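Local atomic coordinates of non-toxic crystal protein (Bacillus thuringiensis, PDB entry 2D42), a protein that forms parasporal inclusions without known toxicity, and closely resembles the aerolysin-type beta-pore-forming toxins in its structure. Residues A42-P47 and A105-E110; N79-R84 and Y156-G161; H150-V155 and V240-L245; K165-E170 and G226-Q231. All blocks are in the same frame, centred on the assembly; numbering follows the deposited sequence.

Interaction 1: residues A42-P47 and A105-E110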
loop_
_atom_site.group_PDB
_atom_site.type_symbol
_atom_site.label_atom_id
_atom_site.label_comp_id
_atom_site.label_asym_id
_atom_site.label_seq_id
_atom_site.Cartn_x
_atom_site.Cartn_y
_atom_site.Cartn_z
ATOM N N ALA A 42 -4.655 4.339 2.880
ATOM C CA ALA A 42 -3.252 4.603 3.163
ATOM C C ALA A 42 -2.793 5.779 2.326
ATOM O O ALA A 42 -2.699 5.680 1.105
ATOM C CB ALA A 42 -2.414 3.380 2.843
ATOM N N ARG A 43 -2.520 6.899 2.980
ATOM C CA ARG A 43 -2.070 8.074 2.260
ATOM C C ARG A 43 -0.641 8.437 2.632
ATOM O O ARG A 43 -0.126 8.007 3.667
ATOM C CB ARG A 43 -3.019 9.256 2.502
ATOM C CG ARG A 43 -3.328 9.576 3.948
ATOM C CD ARG A 43 -4.566 10.479 4.033
ATOM N NE ARG A 43 -4.978 10.740 5.411
ATOM C CZ ARG A 43 -4.294 11.487 6.273
ATOM N NH1 ARG A 43 -3.153 12.062 5.907
ATOM N NH2 ARG A 43 -4.747 11.656 7.510
ATOM N N ILE A 44 -0.010 9.219 1.764
ATOM C CA ILE A 44 1.367 9.659 1.940
ATOM C C ILE A 44 1.366 11.166 2.154
ATOM O O ILE A 44 1.196 11.939 1.214
ATOM C CB ILE A 44 2.184 9.280 0.686
ATOM C CG1 ILE A 44 2.121 7.761 0.506
ATOM C CG2 ILE A 44 3.632 9.792 0.798
ATOM C CD1 ILE A 44 2.707 7.274 -0.782
ATOM N N PRO A 45 1.550 11.605 3.403
ATOM C CA PRO A 45 1.550 13.047 3.672
ATOM C C PRO A 45 2.584 13.882 2.903
ATOM O O PRO A 45 2.354 15.055 2.655
ATOM C CB PRO A 45 1.713 13.116 5.192
ATOM C CG PRO A 45 2.423 11.841 5.528
ATOM C CD PRO A 45 1.768 10.830 4.637
ATOM N N ASP A 46 3.713 13.286 2.524
ATOM C CA ASP A 46 4.733 14.016 1.759
ATOM C C ASP A 46 4.949 13.288 0.437
ATOM O O ASP A 46 5.827 12.438 0.321
ATOM C CB ASP A 46 6.053 14.100 2.536
ATOM C CG ASP A 46 7.119 14.906 1.797
ATOM O OD1 ASP A 46 6.816 15.443 0.712
ATOM O OD2 ASP A 46 8.259 14.999 2.300
ATOM N N PRO A 47 4.133 13.611 -0.579
ATOM C CA PRO A 47 4.207 12.994 -1.906
ATOM C C PRO A 47 5.313 13.509 -2.823
ATOM O O PRO A 47 5.408 13.089 -3.970
ATOM C CB PRO A 47 2.819 13.263 -2.477
ATOM C CG PRO A 47 2.536 14.619 -1.944
ATOM C CD PRO A 47 2.968 14.507 -0.492
ATOM N N ALA A 105 -1.012 6.163 -4.921
ATOM C CA ALA A 105 -0.503 7.475 -4.550
ATOM C C ALA A 105 0.126 8.138 -5.769
ATOM O O ALA A 105 0.877 7.504 -6.513
ATOM C CB ALA A 105 0.517 7.343 -3.437
ATOM N N ASN A 106 -0.216 9.405 -5.984
ATOM C CA ASN A 106 0.320 10.162 -7.102
ATOM C C ASN A 106 1.549 10.904 -6.600
ATOM O O ASN A 106 1.454 12.016 -6.088
ATOM C CB ASN A 106 -0.722 11.158 -7.621
ATOM C CG ASN A 106 -1.888 10.469 -8.301
ATOM O OD1 ASN A 106 -1.702 9.718 -9.255
ATOM N ND2 ASN A 106 -3.101 10.717 -7.807
ATOM N N LEU A 107 2.703 10.272 -6.722
ATOM C CA LEU A 107 3.934 10.884 -6.258
ATOM C C LEU A 107 4.540 11.810 -7.307
ATOM O O LEU A 107 4.324 11.638 -8.500
ATOM C CB LEU A 107 4.936 9.793 -5.879
ATOM C CG LEU A 107 4.501 8.819 -4.775
ATOM C CD1 LEU A 107 5.603 7.793 -4.537
ATOM C CD2 LEU A 107 4.205 9.585 -3.495
ATOM N N PHE A 108 5.292 12.803 -6.851
ATOM C CA PHE A 108 5.948 13.729 -7.762
ATOM C C PHE A 108 7.449 13.540 -7.584
ATOM O O PHE A 108 7.975 13.669 -6.484
ATOM C CB PHE A 108 5.575 15.177 -7.454
ATOM C CG PHE A 108 6.182 16.170 -8.410
ATOM C CD1 PHE A 108 5.824 16.165 -9.755
ATOM C CD2 PHE A 108 7.127 17.099 -7.968
ATOM C CE1 PHE A 108 6.396 17.070 -10.653
ATOM C CE2 PHE A 108 7.708 18.011 -8.854
ATOM C CZ PHE A 108 7.342 17.996 -10.200
ATOM N N PHE A 109 8.131 13.238 -8.674
ATOM C CA PHE A 109 9.558 13.005 -8.605
ATOM C C PHE A 109 10.279 14.289 -8.985
ATOM O O PHE A 109 10.602 14.550 -10.146
ATOM C CB PHE A 109 9.884 11.804 -9.498
ATOM C CG PHE A 109 9.293 10.512 -8.980
ATOM C CD1 PHE A 109 10.062 9.630 -8.224
ATOM C CD2 PHE A 109 7.937 10.221 -9.177
ATOM C CE1 PHE A 109 9.502 8.481 -7.666
ATOM C CE2 PHE A 109 7.360 9.071 -8.620
ATOM C CZ PHE A 109 8.142 8.200 -7.863
ATOM N N GLU A 110 10.497 15.092 -7.955
ATOM C CA GLU A 110 11.122 16.398 -8.063
ATOM C C GLU A 110 12.392 16.494 -8.902
ATOM O O GLU A 110 12.588 17.490 -9.598
ATOM C CB GLU A 110 11.386 16.926 -6.661
ATOM C CG GLU A 110 11.866 18.354 -6.581
ATOM C CD GLU A 110 11.814 18.861 -5.156
ATOM O OE1 GLU A 110 10.822 19.533 -4.797
ATOM O OE2 GLU A 110 12.754 18.566 -4.389
#
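P47, I44 and L107 carry this contact, in which the end of strand 36-43 and the loop after it lie against strand 101-109. P47 gives up the most surface. Its carbonyl O takes the backbone N-H of F108 at 2.9 Å from that N, in a bond of 173° at the hydrogen. The same oxygen also lies over the CA of L107, a C-H...O contact of 3.5 Å from P47 O to L107 CA. On the apolar side, the CD2 branch of L107 packs beside the P47 ring, 4.1 Å from its CB. L107 gets there with CG set anti to its carbonyl carbon (chi1 -60°).

I44 reaches the strand with the tip of its longer branch, the side chain crossing that of L107 at about a right angle. I44 CD1 lies 3.9 Å from L107 CD2 and a tight 3.4 Å from A105 CB; the one methyl touches both residues. Beyond the pair, L107 also rests on V49 and I118.

From P47 the chain runs directly into strand 48-49, which pairs in parallel with 101-109. The contact is thus the entry to the outer strand of a small three-stranded mixed sheet, completed by strand 114-122, that packs against the long-stranded body of this aerolysin-like fold.

Interaction 2: residues N79-R84 and Y156-G161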
loop_
_atom_site.group_PDB
_atom_site.type_symbol
_atom_site.label_atom_id
_atom_site.label_comp_id
_atom_site.label_asym_id
_atom_site.label_seq_id
_atom_site.Cartn_x
_atom_site.Cartn_y
_atom_site.Cartn_z
ATOM N N ASN A 79 8.835 -3.247 -24.118
ATOM C CA ASN A 79 9.511 -3.900 -23.021
ATOM C C ASN A 79 8.657 -3.843 -21.754
ATOM O O ASN A 79 8.221 -2.776 -21.325
ATOM C CB ASN A 79 10.885 -3.243 -22.834
ATOM C CG ASN A 79 11.734 -3.289 -24.122
ATOM O OD1 ASN A 79 12.370 -4.298 -24.438
ATOM N ND2 ASN A 79 11.718 -2.198 -24.877
ATOM N N ALA A 80 8.393 -5.011 -21.180
ATOM C CA ALA A 80 7.586 -5.107 -19.971
ATOM C C ALA A 80 8.504 -5.111 -18.760
ATOM O O ALA A 80 9.101 -6.132 -18.435
ATOM C CB ALA A 80 6.738 -6.383 -20.002
ATOM N N TYR A 81 8.610 -3.961 -18.098
ATOM C CA TYR A 81 9.466 -3.801 -16.928
ATOM C C TYR A 81 8.691 -3.968 -15.628
ATOM O O TYR A 81 7.598 -3.430 -15.466
ATOM C CB TYR A 81 10.118 -2.416 -16.940
ATOM C CG TYR A 81 11.391 -2.345 -16.131
ATOM C CD1 TYR A 81 12.560 -2.967 -16.586
ATOM C CD2 TYR A 81 11.426 -1.688 -14.901
ATOM C CE1 TYR A 81 13.738 -2.937 -15.832
ATOM C CE2 TYR A 81 12.595 -1.651 -14.137
ATOM C CZ TYR A 81 13.748 -2.280 -14.607
ATOM O OH TYR A 81 14.903 -2.265 -13.854
ATOM N N THR A 82 9.284 -4.694 -14.692
ATOM C CA THR A 82 8.658 -4.946 -13.406
ATOM C C THR A 82 9.317 -4.170 -12.286
ATOM O O THR A 82 10.509 -4.329 -12.037
ATOM C CB THR A 82 8.728 -6.430 -13.040
ATOM O OG1 THR A 82 7.986 -7.188 -13.998
ATOM C CG2 THR A 82 8.155 -6.661 -11.648
ATOM N N SER A 83 8.538 -3.334 -11.612
ATOM C CA SER A 83 9.049 -2.554 -10.492
ATOM C C SER A 83 8.319 -3.015 -9.231
ATOM O O SER A 83 7.136 -3.351 -9.274
ATOM C CB SER A 83 8.816 -1.058 -10.725
ATOM O OG SER A 83 9.549 -0.596 -11.850
ATOM N N ARG A 84 9.031 -3.032 -8.111
ATOM C CA ARG A 84 8.453 -3.480 -6.855
ATOM C C ARG A 84 8.253 -2.386 -5.828
ATOM O O ARG A 84 9.009 -1.417 -5.775
ATOM C CB ARG A 84 9.333 -4.570 -6.240
ATOM C CG ARG A 84 8.909 -4.994 -4.844
ATOM C CD ARG A 84 9.630 -6.258 -4.406
ATOM N NE ARG A 84 9.428 -7.350 -5.359
ATOM C CZ ARG A 84 9.847 -8.598 -5.168
ATOM N NH1 ARG A 84 10.491 -8.924 -4.057
ATOM N NH2 ARG A 84 9.626 -9.522 -6.095
ATOM N N TYR A 156 16.902 2.348 -26.146
ATOM C CA TYR A 156 15.643 2.548 -25.417
ATOM C C TYR A 156 15.973 2.614 -23.931
ATOM O O TYR A 156 16.471 1.643 -23.352
ATOM C CB TYR A 156 14.697 1.371 -25.711
ATOM C CG TYR A 156 13.251 1.579 -25.306
ATOM C CD1 TYR A 156 12.644 2.834 -25.400
ATOM C CD2 TYR A 156 12.471 0.502 -24.889
ATOM C CE1 TYR A 156 11.284 3.005 -25.087
ATOM C CE2 TYR A 156 11.118 0.657 -24.580
ATOM C CZ TYR A 156 10.529 1.906 -24.684
ATOM O OH TYR A 156 9.175 2.041 -24.434
ATOM N N THR A 157 15.716 3.771 -23.328
ATOM C CA THR A 157 16.010 4.005 -21.920
ATOM C C THR A 157 14.789 4.263 -21.055
ATOM O O THR A 157 13.859 4.970 -21.458
ATOM C CB THR A 157 16.955 5.217 -21.766
ATOM O OG1 THR A 157 18.189 4.931 -22.423
ATOM C CG2 THR A 157 17.220 5.526 -20.297
ATOM N N LEU A 158 14.799 3.681 -19.861
ATOM C CA LEU A 158 13.721 3.878 -18.910
ATOM C C LEU A 158 14.238 4.682 -17.733
ATOM O O LEU A 158 15.285 4.368 -17.158
ATOM C CB LEU A 158 13.183 2.546 -18.382
ATOM C CG LEU A 158 12.221 2.671 -17.187
ATOM C CD1 LEU A 158 10.934 3.354 -17.630
ATOM C CD2 LEU A 158 11.913 1.300 -16.606
ATOM N N GLU A 159 13.508 5.732 -17.383
ATOM C CA GLU A 159 13.871 6.540 -16.237
ATOM C C GLU A 159 13.078 5.933 -15.080
ATOM O O GLU A 159 11.847 6.010 -15.053
ATOM C CB GLU A 159 13.466 7.987 -16.464
ATOM C CG GLU A 159 13.904 8.924 -15.381
ATOM C CD GLU A 159 13.720 10.364 -15.798
ATOM O OE1 GLU A 159 12.606 10.902 -15.617
ATOM O OE2 GLU A 159 14.689 10.947 -16.332
ATOM N N GLN A 160 13.789 5.311 -14.145
ATOM C CA GLN A 160 13.167 4.666 -13.001
ATOM C C GLN A 160 13.330 5.449 -11.709
ATOM O O GLN A 160 14.449 5.754 -11.293
ATOM C CB GLN A 160 13.746 3.265 -12.805
ATOM C CG GLN A 160 13.057 2.469 -11.701
ATOM C CD GLN A 160 13.663 1.097 -11.509
ATOM O OE1 GLN A 160 14.860 0.974 -11.256
ATOM N NE2 GLN A 160 12.839 0.052 -11.625
ATOM N N GLY A 161 12.200 5.768 -11.083
ATOM C CA GLY A 161 12.218 6.495 -9.827
ATOM C C GLY A 161 12.232 5.534 -8.652
ATOM O O GLY A 161 11.913 4.352 -8.795
#
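Two long strands of the elongated, aerolysin-like beta body face each other here across a packed interior, as in a beta sandwich. Strands 79-84 and 156-161 run nearly parallel, at 11°, but their axes stay 9.8 Å apart, too far for backbone pairing, so side chains alone bridge the gap.

Y81 sits at the middle of the contact. The CD2 methyl of L158 lies over one face of its ring, 3.9 Å from the centroid and displaced toward the rim, close to Y81 CD2; this is a CH-pi contact. Y81 carries its ring across the gap with CG anti to the backbone N (chi1 -157°). The amide of Q160 comes to the edge of the same ring, with NE2 in the ring plane 3.0 Å from Y81 CE2 and the amide plane turned 62° from that of the ring. Q160 reaches this far because its chain is extended beyond CG. The same NE2 gives a weak hydrogen bond to S83 OG, 3.4 Å away.

At the other end N79 lies beside the edge of the Y156 ring, modelled too close for its detail to be trusted. Y156 OH is bonded to D140, and its ring stacks with that of F77. I56 of strand 54-65 touches both Y81 and Q160, and F138 packs on L158.

Side-chain packing, apolar at Y81-L158 and amide against ring edge at Q160, therefore does the joining. The long, weak bond is consistent with the NE2 end of the buried Q160 amide facing S83, and probably contributes little directional hold.

Interaction 3: residues H150-V155 and V240-L245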
loop_
_atom_site.group_PDB
_atom_site.type_symbol
_atom_site.label_atom_id
_atom_site.label_comp_id
_atom_site.label_asym_id
_atom_site.label_seq_id
_atom_site.Cartn_x
_atom_site.Cartn_y
_atom_site.Cartn_z
ATOM N N HIS A 150 25.891 4.691 -43.445
ATOM C CA HIS A 150 25.805 5.075 -42.037
ATOM C C HIS A 150 25.046 3.988 -41.267
ATOM O O HIS A 150 24.365 3.149 -41.861
ATOM C CB HIS A 150 25.025 6.383 -41.875
ATOM C CG HIS A 150 25.837 7.620 -42.092
ATOM N ND1 HIS A 150 26.427 7.927 -43.300
ATOM C CD2 HIS A 150 26.139 8.642 -41.255
ATOM C CE1 HIS A 150 27.056 9.085 -43.197
ATOM N NE2 HIS A 150 26.897 9.539 -41.966
ATOM N N ARG A 151 25.168 4.002 -39.947
ATOM C CA ARG A 151 24.441 3.048 -39.125
ATOM C C ARG A 151 23.720 3.869 -38.065
ATOM O O ARG A 151 24.242 4.894 -37.603
ATOM C CB ARG A 151 25.381 2.045 -38.441
ATOM C CG ARG A 151 26.099 2.588 -37.218
ATOM C CD ARG A 151 26.612 1.466 -36.310
ATOM N NE ARG A 151 27.606 0.637 -36.975
ATOM C CZ ARG A 151 28.796 1.078 -37.372
ATOM N NH1 ARG A 151 29.142 2.342 -37.165
ATOM N NH2 ARG A 151 29.639 0.259 -37.990
ATOM N N ALA A 152 22.516 3.436 -37.704
ATOM C CA ALA A 152 21.740 4.117 -36.680
ATOM C C ALA A 152 21.610 3.177 -35.494
ATOM O O ALA A 152 21.185 2.027 -35.636
ATOM C CB ALA A 152 20.356 4.489 -37.205
ATOM N N THR A 153 21.987 3.659 -34.322
ATOM C CA THR A 153 21.890 2.847 -33.124
ATOM C C THR A 153 20.851 3.453 -32.209
ATOM O O THR A 153 21.040 4.545 -31.675
ATOM C CB THR A 153 23.237 2.766 -32.404
ATOM O OG1 THR A 153 24.190 2.163 -33.283
ATOM C CG2 THR A 153 23.125 1.929 -31.141
ATOM N N GLY A 154 19.728 2.757 -32.074
ATOM C CA GLY A 154 18.667 3.233 -31.213
ATOM C C GLY A 154 18.717 2.570 -29.845
ATOM O O GLY A 154 18.655 1.348 -29.741
ATOM N N VAL A 155 18.817 3.387 -28.800
ATOM C CA VAL A 155 18.879 2.907 -27.420
ATOM C C VAL A 155 17.602 3.332 -26.703
ATOM O O VAL A 155 17.260 4.515 -26.682
ATOM C CB VAL A 155 20.109 3.509 -26.675
ATOM C CG1 VAL A 155 20.073 3.129 -25.208
ATOM C CG2 VAL A 155 21.405 3.000 -27.316
ATOM N N VAL A 240 18.970 8.022 -30.692
ATOM C CA VAL A 240 19.577 7.434 -31.868
ATOM C C VAL A 240 20.890 8.111 -32.246
ATOM O O VAL A 240 20.932 9.313 -32.496
ATOM C CB VAL A 240 18.623 7.517 -33.065
ATOM C CG1 VAL A 240 19.221 6.802 -34.266
ATOM C CG2 VAL A 240 17.271 6.922 -32.689
ATOM N N VAL A 241 21.959 7.327 -32.268
ATOM C CA VAL A 241 23.261 7.828 -32.658
ATOM C C VAL A 241 23.470 7.360 -34.094
ATOM O O VAL A 241 23.463 6.157 -34.372
ATOM C CB VAL A 241 24.385 7.254 -31.774
ATOM C CG1 VAL A 241 25.745 7.601 -32.377
ATOM C CG2 VAL A 241 24.279 7.820 -30.360
ATOM N N ILE A 242 23.624 8.316 -35.002
ATOM C CA ILE A 242 23.835 8.016 -36.413
ATOM C C ILE A 242 25.300 8.292 -36.733
ATOM O O ILE A 242 25.818 9.360 -36.414
ATOM C CB ILE A 242 22.945 8.904 -37.300
ATOM C CG1 ILE A 242 21.478 8.563 -37.063
ATOM C CG2 ILE A 242 23.304 8.716 -38.767
ATOM C CD1 ILE A 242 20.527 9.523 -37.728
ATOM N N GLU A 243 25.973 7.332 -37.350
ATOM C CA GLU A 243 27.379 7.521 -37.668
ATOM C C GLU A 243 27.784 6.826 -38.959
ATOM O O GLU A 243 27.179 5.832 -39.361
ATOM C CB GLU A 243 28.239 7.020 -36.506
ATOM C CG GLU A 243 28.041 5.555 -36.177
ATOM C CD GLU A 243 28.608 5.176 -34.820
ATOM O OE1 GLU A 243 28.587 3.974 -34.478
ATOM O OE2 GLU A 243 29.070 6.079 -34.090
ATOM N N PRO A 244 28.823 7.349 -39.628
ATOM C CA PRO A 244 29.306 6.769 -40.882
ATOM C C PRO A 244 30.032 5.447 -40.671
ATOM O O PRO A 244 30.660 5.222 -39.634
ATOM C CB PRO A 244 30.233 7.853 -41.424
ATOM C CG PRO A 244 30.822 8.423 -40.169
ATOM C CD PRO A 244 29.598 8.555 -39.279
ATOM N N LEU A 245 29.933 4.572 -41.662
ATOM C CA LEU A 245 30.597 3.285 -41.604
ATOM C C LEU A 245 32.052 3.501 -42.010
ATOM O O LEU A 245 32.348 4.364 -42.836
ATOM C CB LEU A 245 29.927 2.311 -42.573
ATOM C CG LEU A 245 28.425 2.094 -42.373
ATOM C CD1 LEU A 245 27.888 1.229 -43.493
ATOM C CD2 LEU A 245 28.172 1.448 -41.020
HETATM O O HOH W 1 25.587 4.295 -34.465
#
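H150 lays its imidazole against P244: P244 CB approaches the ring face at 3.9 Å from the centroid, a CH-pi contact, and P244 CA stands over the ring centre. On the neighbouring pair R151 and E243 cross, their guanidinium and carboxylate planes almost perpendicular (89°). R151 NH1 makes a salt bridge to E243 OE1 at 3.2 Å, but as a hydrogen bond it is weak, bent to 130°. The bend of R151 at chi3 (63°) sets its guanidinium flat against L245, whose CD2 methyl covers one face of the group, 3.6 Å from NH2 of R151.

On the opposite face of the sheet, A152 CB touches V240 CG1 at 3.9 Å, with I242 CG1 slightly farther off; I144 of strand 129-146 packs on both V240 and I242.

Holding these groups in place are two antiparallel hydrogen-bonded pairs, R151 with E243 and T153 with V241, each closed by two backbone bonds. A water is held between T153 OG1 and V241 O, 2.8 Å from each, and donates to the carbonyl. Strand 150-155 has another neighbour in 54-65, to which H150, A152 and G154 are bonded, while H150 ND1 is tied to the carbonyl O of P148.

The chemistry is therefore divided. Four backbone bonds carry the pairing, whereas the skewed ion pair, partly exposed and shielded on one side by L245, probably contributes more through its charges than through a directed bond.

Interaction 4: residues K165-E170 and G226-Q231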
loop_
_atom_site.group_PDB
_atom_site.type_symbol
_atom_site.label_atom_id
_atom_site.label_comp_id
_atom_site.label_asym_id
_atom_site.label_seq_id
_atom_site.Cartn_x
_atom_site.Cartn_y
_atom_site.Cartn_z
ATOM N N LYS A 165 8.670 6.309 1.778
ATOM C CA LYS A 165 7.795 7.259 2.453
ATOM C C LYS A 165 7.027 6.705 3.640
ATOM O O LYS A 165 6.745 5.507 3.732
ATOM C CB LYS A 165 6.774 7.822 1.466
ATOM C CG LYS A 165 7.347 8.666 0.356
ATOM C CD LYS A 165 7.854 9.997 0.887
ATOM C CE LYS A 165 8.383 10.840 -0.257
ATOM N NZ LYS A 165 8.623 12.231 0.198
ATOM N N MET A 166 6.675 7.611 4.538
ATOM C CA MET A 166 5.892 7.266 5.710
ATOM C C MET A 166 4.443 7.283 5.223
ATOM O O MET A 166 4.088 8.033 4.309
ATOM C CB MET A 166 6.119 8.319 6.805
ATOM C CG MET A 166 5.179 8.229 8.006
ATOM S SD MET A 166 3.720 9.286 7.782
ATOM C CE MET A 166 4.430 10.912 8.162
ATOM N N THR A 167 3.608 6.439 5.797
ATOM C CA THR A 167 2.210 6.423 5.384
ATOM C C THR A 167 1.318 6.630 6.596
ATOM O O THR A 167 1.696 6.302 7.717
ATOM C CB THR A 167 1.815 5.083 4.749
ATOM O OG1 THR A 167 2.026 4.032 5.700
ATOM C CG2 THR A 167 2.628 4.814 3.477
ATOM N N VAL A 168 0.142 7.196 6.361
ATOM C CA VAL A 168 -0.831 7.400 7.417
ATOM C C VAL A 168 -1.878 6.347 7.087
ATOM O O VAL A 168 -2.439 6.345 5.996
ATOM C CB VAL A 168 -1.448 8.818 7.371
ATOM C CG1 VAL A 168 -2.611 8.913 8.369
ATOM C CG2 VAL A 168 -0.376 9.859 7.739
ATOM N N LEU A 169 -2.108 5.418 8.007
ATOM C CA LEU A 169 -3.071 4.357 7.745
ATOM C C LEU A 169 -4.386 4.679 8.420
ATOM O O LEU A 169 -4.412 5.082 9.578
ATOM C CB LEU A 169 -2.517 3.017 8.239
ATOM C CG LEU A 169 -1.123 2.682 7.683
ATOM C CD1 LEU A 169 -0.628 1.374 8.297
ATOM C CD2 LEU A 169 -1.178 2.581 6.151
ATOM N N GLU A 170 -5.479 4.504 7.687
ATOM C CA GLU A 170 -6.802 4.806 8.219
ATOM C C GLU A 170 -7.818 3.722 7.911
ATOM O O GLU A 170 -7.658 2.969 6.962
ATOM C CB GLU A 170 -7.299 6.135 7.643
ATOM C CG GLU A 170 -6.508 7.340 8.124
ATOM C CD GLU A 170 -6.853 8.610 7.369
ATOM O OE1 GLU A 170 -6.424 9.693 7.808
ATOM O OE2 GLU A 170 -7.543 8.529 6.335
ATOM N N GLY A 226 2.585 3.702 8.891
ATOM C CA GLY A 226 3.405 2.674 8.280
ATOM C C GLY A 226 4.477 3.297 7.396
ATOM O O GLY A 226 4.813 4.471 7.543
ATOM N N THR A 227 5.014 2.512 6.474
ATOM C CA THR A 227 6.021 3.007 5.544
ATOM C C THR A 227 5.887 2.210 4.253
ATOM O O THR A 227 5.317 1.123 4.248
ATOM C CB THR A 227 7.467 2.798 6.071
ATOM O OG1 THR A 227 7.706 1.400 6.240
ATOM C CG2 THR A 227 7.678 3.502 7.399
ATOM N N ILE A 228 6.386 2.770 3.155
ATOM C CA ILE A 228 6.370 2.085 1.870
ATOM C C ILE A 228 7.647 2.489 1.163
ATOM O O ILE A 228 8.179 3.568 1.402
ATOM C CB ILE A 228 5.195 2.496 0.960
ATOM C CG1 ILE A 228 5.246 3.999 0.686
ATOM C CG2 ILE A 228 3.870 2.070 1.578
ATOM C CD1 ILE A 228 4.221 4.453 -0.324
ATOM N N SER A 229 8.142 1.618 0.297
ATOM C CA SER A 229 9.345 1.907 -0.456
ATOM C C SER A 229 9.226 1.148 -1.758
ATOM O O SER A 229 8.553 0.120 -1.822
ATOM C CB SER A 229 10.582 1.437 0.312
ATOM O OG SER A 229 10.595 0.028 0.394
ATOM N N GLY A 230 9.858 1.655 -2.807
ATOM C CA GLY A 230 9.784 0.959 -4.075
ATOM C C GLY A 230 10.340 1.736 -5.241
ATOM O O GLY A 230 10.963 2.786 -5.078
ATOM N N GLN A 231 10.109 1.210 -6.433
ATOM C CA GLN A 231 10.581 1.848 -7.652
ATOM C C GLN A 231 9.479 1.829 -8.688
ATOM O O GLN A 231 8.567 1.007 -8.615
ATOM C CB GLN A 231 11.798 1.098 -8.189
ATOM C CG GLN A 231 12.996 1.161 -7.266
ATOM C CD GLN A 231 14.056 0.135 -7.621
ATOM O OE1 GLN A 231 15.247 0.345 -7.371
ATOM N NE2 GLN A 231 13.630 -0.987 -8.190
HETATM O O HOH W 2 2.365 1.338 4.879
#
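T167 lays its CG2 methyl against I228, 3.6 Å from CG2 of that residue, the two side chains crossing on one face of an antiparallel pairing. Strands 165-170 and 226-231 belong to the long-stranded beta sheet of the aerolysin-like body; their N-to-C directions make 135°, well short of exactly antiparallel. Within these segments the pairing covers K165-I228, M166-T227 and T167-G226, and it continues at L169 with G224.

K165 and I228 exchange two backbone hydrogen bonds of 2.8 Å, N to O in each direction. The T167-G226 pair also closes with two, but less evenly: the N-H of T167 meets G226 O from above the carbonyl plane, 62° out of it. T167 OG1 lies between the backbone N and the carbonyl carbon (chi1 60°), which puts CG2 anti to the carbonyl carbon and toward I228. OG1 comes within 3.1 Å of G226 C, a closeness tolerated because glycine carries no CB there. The aliphatic root of K165 packs loosely on I228, while its NZ leads away to the carbonyl O atoms of D46 and I48.

I228 is covered further by I44 and F163. Beside the pairing, a water lies 2.8 Å from T167 OG1 and donates a hydrogen bond to T227 O, spanning the two strands.

Strand 150-185 runs through interactions 2, 3 and 4, and strand 219-244 partners it in both 3 and 4. Those two pairings have centres 44 Å apart, with interaction 4 nested inside the chain loop that interaction 3 closes. Interaction 2 lies between them, 24 Å from interaction 3 and 21 Å from interaction 4 by centres; it meets the latter where R84 O accepts a probable hydrogen bond from Q231 N. Interaction 1 is the near neighbour of interaction 4, their centres 9 Å apart, joined by the salt bridge between R43 NH2 and E170 OE1 at 2.6 Å. It also touches interaction 2 through F109 against G161.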